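Local coordinates for protein cellulose 1,4-beta-cellobiosidase (Thermobifida fusca, PDB 4JJJ) that probably hydrolyses cellulose to cellobiose, through a family 48 glycoside hydrolase domain that holds glucan chains and several metal ions, at residues R180-E185 and W406-S411. The protein carries 1 engineered substitution. Residues are numbered along the deposited sequence; the frame is centred on the assembly and turned at random.
Sequences RESVWE and WNDPPS. With CA (calcium ion), chain E; BGC (beta-D-glucopyranose), chain D.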
loop_
_atom_site.group_PDB
_atom_site.type_symbol
_atom_site.label_atom_id
_atom_site.label_comp_id
_atom_site.label_asym_id
_atom_site.label_seq_id
_atom_site.Cartn_x
_atom_site.Cartn_y
_atom_site.Cartn_z
ATOM N N ARG A 180 7.641 11.853 9.950
ATOM C CA ARG A 180 7.672 13.181 9.397
ATOM C C ARG A 180 8.432 13.186 8.116
ATOM O O ARG A 180 8.629 14.222 7.550
ATOM C CB ARG A 180 8.282 14.155 10.454
ATOM C CG ARG A 180 7.253 14.506 11.517
ATOM C CD ARG A 180 7.719 15.679 12.386
ATOM N NE ARG A 180 7.838 16.909 11.662
ATOM C CZ ARG A 180 8.162 18.078 12.232
ATOM N NH1 ARG A 180 8.369 18.141 13.560
ATOM N NH2 ARG A 180 8.284 19.173 11.488
ATOM N N GLU A 181 8.890 12.036 7.673
ATOM C CA GLU A 181 9.657 12.005 6.410
ATOM C C GLU A 181 8.609 11.762 5.271
ATOM O O GLU A 181 8.188 10.615 5.059
ATOM C CB GLU A 181 10.710 10.917 6.435
ATOM C CG GLU A 181 11.541 10.863 5.175
ATOM C CD GLU A 181 12.362 9.635 5.037
ATOM O OE1 GLU A 181 11.850 8.478 5.300
ATOM O OE2 GLU A 181 13.632 9.715 4.792
ATOM N N SER A 182 8.261 12.821 4.548
ATOM C CA SER A 182 7.368 12.719 3.408
ATOM C C SER A 182 8.096 12.168 2.151
ATOM O O SER A 182 9.302 11.915 2.134
ATOM C CB SER A 182 6.883 14.059 3.111
ATOM O OG SER A 182 7.829 14.838 2.337
ATOM N N VAL A 183 7.281 11.926 1.109
ATOM C CA VAL A 183 7.799 11.481 -0.223
ATOM C C VAL A 183 8.876 12.408 -0.723
ATOM O O VAL A 183 9.763 12.045 -1.504
ATOM C CB VAL A 183 6.599 11.374 -1.201
ATOM C CG1 VAL A 183 5.950 12.735 -1.412
ATOM C CG2 VAL A 183 7.009 10.644 -2.478
ATOM N N TRP A 184 8.812 13.697 -0.305
ATOM C CA TRP A 184 9.769 14.762 -0.748
ATOM C C TRP A 184 11.092 14.704 -0.006
ATOM O O TRP A 184 12.013 15.388 -0.427
ATOM C CB TRP A 184 9.170 16.120 -0.563
ATOM C CG TRP A 184 7.911 16.310 -1.281
ATOM C CD1 TRP A 184 6.655 16.068 -0.790
ATOM C CD2 TRP A 184 7.773 16.528 -2.665
ATOM N NE1 TRP A 184 5.713 16.254 -1.806
ATOM C CE2 TRP A 184 6.386 16.531 -2.969
ATOM C CE3 TRP A 184 8.675 16.814 -3.676
ATOM C CZ2 TRP A 184 5.908 16.727 -4.287
ATOM C CZ3 TRP A 184 8.199 17.022 -4.963
ATOM C CH2 TRP A 184 6.859 17.013 -5.249
ATOM N N GLU A 185 11.162 13.921 1.091
ATOM C CA GLU A 185 12.259 14.026 2.087
ATOM C C GLU A 185 13.076 12.794 2.242
ATOM O O GLU A 185 13.888 12.724 3.133
ATOM C CB GLU A 185 11.661 14.491 3.418
ATOM C CG GLU A 185 11.069 15.927 3.401
ATOM C CD GLU A 185 10.197 16.246 4.556
ATOM O OE1 GLU A 185 9.361 15.425 4.906
ATOM O OE2 GLU A 185 10.272 17.325 5.132
ATOM N N TRP A 406 2.147 7.720 8.648
ATOM C CA TRP A 406 2.587 8.941 7.911
ATOM C C TRP A 406 1.927 10.143 8.629
ATOM O O TRP A 406 0.698 10.156 8.890
ATOM C CB TRP A 406 2.060 8.973 6.484
ATOM C CG TRP A 406 2.781 8.213 5.441
ATOM C CD1 TRP A 406 3.726 7.270 5.566
ATOM C CD2 TRP A 406 2.565 8.444 4.030
ATOM N NE1 TRP A 406 4.116 6.868 4.272
ATOM C CE2 TRP A 406 3.419 7.590 3.326
ATOM C CE3 TRP A 406 1.777 9.298 3.346
ATOM C CZ2 TRP A 406 3.451 7.606 1.931
ATOM C CZ3 TRP A 406 1.834 9.322 1.907
ATOM C CH2 TRP A 406 2.645 8.483 1.281
ATOM N N ASN A 407 2.745 11.177 8.916
ATOM C CA ASN A 407 2.181 12.466 9.373
ATOM C C ASN A 407 2.453 13.656 8.434
ATOM O O ASN A 407 2.129 14.763 8.667
ATOM C CB ASN A 407 2.799 12.803 10.704
ATOM C CG ASN A 407 2.540 11.852 11.867
ATOM O OD1 ASN A 407 3.152 12.075 12.989
ATOM N ND2 ASN A 407 1.694 10.894 11.727
ATOM N N ASP A 408 3.123 13.350 7.307
ATOM C CA ASP A 408 3.463 14.314 6.234
ATOM C C ASP A 408 3.157 13.732 4.882
ATOM O O ASP A 408 4.072 13.337 4.193
ATOM C CB ASP A 408 4.941 14.717 6.396
ATOM C CG ASP A 408 5.321 15.933 5.565
ATOM O OD1 ASP A 408 6.518 16.306 5.750
ATOM O OD2 ASP A 408 4.497 16.495 4.874
ATOM N N PRO A 409 1.871 13.726 4.490
ATOM C CA PRO A 409 0.701 14.238 5.141
ATOM C C PRO A 409 0.075 13.199 6.098
ATOM O O PRO A 409 0.346 12.027 6.006
ATOM C CB PRO A 409 -0.236 14.458 3.966
ATOM C CG PRO A 409 0.037 13.313 3.074
ATOM C CD PRO A 409 1.541 13.182 3.138
ATOM N N PRO A 410 -0.806 13.688 6.978
ATOM C CA PRO A 410 -1.589 12.738 7.791
ATOM C C PRO A 410 -2.209 11.666 6.912
ATOM O O PRO A 410 -2.890 11.986 5.962
ATOM C CB PRO A 410 -2.606 13.626 8.447
ATOM C CG PRO A 410 -1.948 15.012 8.490
ATOM C CD PRO A 410 -1.260 15.084 7.168
ATOM N N SER A 411 -1.934 10.399 7.258
ATOM C CA SER A 411 -2.163 9.262 6.403
ATOM C C SER A 411 -3.629 8.992 6.089
ATOM O O SER A 411 -3.939 8.295 5.101
ATOM C CB SER A 411 -1.606 7.981 6.952
ATOM O OG SER A 411 -2.291 7.670 8.172
HETATM CA CA CA E . 8.492 16.478 6.851
HETATM C C2 BGC D . 3.997 3.301 2.065
HETATM C C3 BGC D . 5.423 3.371 2.613
HETATM C C4 BGC D . 5.869 1.993 2.979
HETATM C C5 BGC D . 5.763 0.988 1.864
HETATM C C6 BGC D . 6.182 -0.428 2.242
HETATM C C1 BGC D . 3.952 2.211 1.032
HETATM O O1 BGC D . 2.602 2.058 0.565
HETATM O O2 BGC D . 3.526 4.554 1.523
HETATM O O3 BGC D . 5.363 4.197 3.804
HETATM O O4 BGC D . 7.315 2.184 3.173
HETATM O O5 BGC D . 4.380 0.941 1.473
HETATM O O6 BGC D . 5.397 -0.850 3.394
HETATM O O HOH W 1 7.016 16.962 8.827
HETATM O O HOH W 2 4.496 11.625 2.008
HETATM O O HOH W 3 10.320 16.775 8.287
#
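The carboxylates of Glu185 and Asp408 meet nearly at right angles, their planes 86° apart, both binding one calcium ion. Glu185 binds through both oxygens, whereas Asp408 gives OD1 alone, 2.3 Å from the ion, and pairs OD2 with Arg551. At the edge of the Trp406 indole, whose N-H suits a sugar hydroxyl, NE1 donates to O3 of a glucose 3.0 Å away, and a water lies over one face, offset toward the rim. The Arg180 guanidinium has a calcium-bound water in its plane, held by NE, while the carbonyl O of the same residue binds the metal. Such oxygen-rich ligands suit calcium, a hard cation, which probably offsets the repulsion between Glu185 OE1 and Asp408 OD1, only 3.1 Å apart. Glu185 OE1 is further fixed by Ser182: the backbone N reaches its anti lone pair almost straight (169°), and OG donates from above the carboxylate plane. Set between the backbone N and the carbonyl carbon (chi1 81°), OG also accepts from Trp184 N, forming an ST turn. Serine is small enough for CB to point toward Asp408, 3.1 Å from its backbone O. With an alanine here in place of Ser182, Glu185 OE1 would probably lose one donor and Trp184 N its acceptor, leaving the turn less firmly held. A water bridges Val183 N to Asp408 O, just before the cis peptide bond to Pro409. With Glu560 completing the protein ligands, this is a calcium site joining two loops far apart in sequence in the family 48 (α/α)6 catalytic domain, beside its glucan-binding pocket.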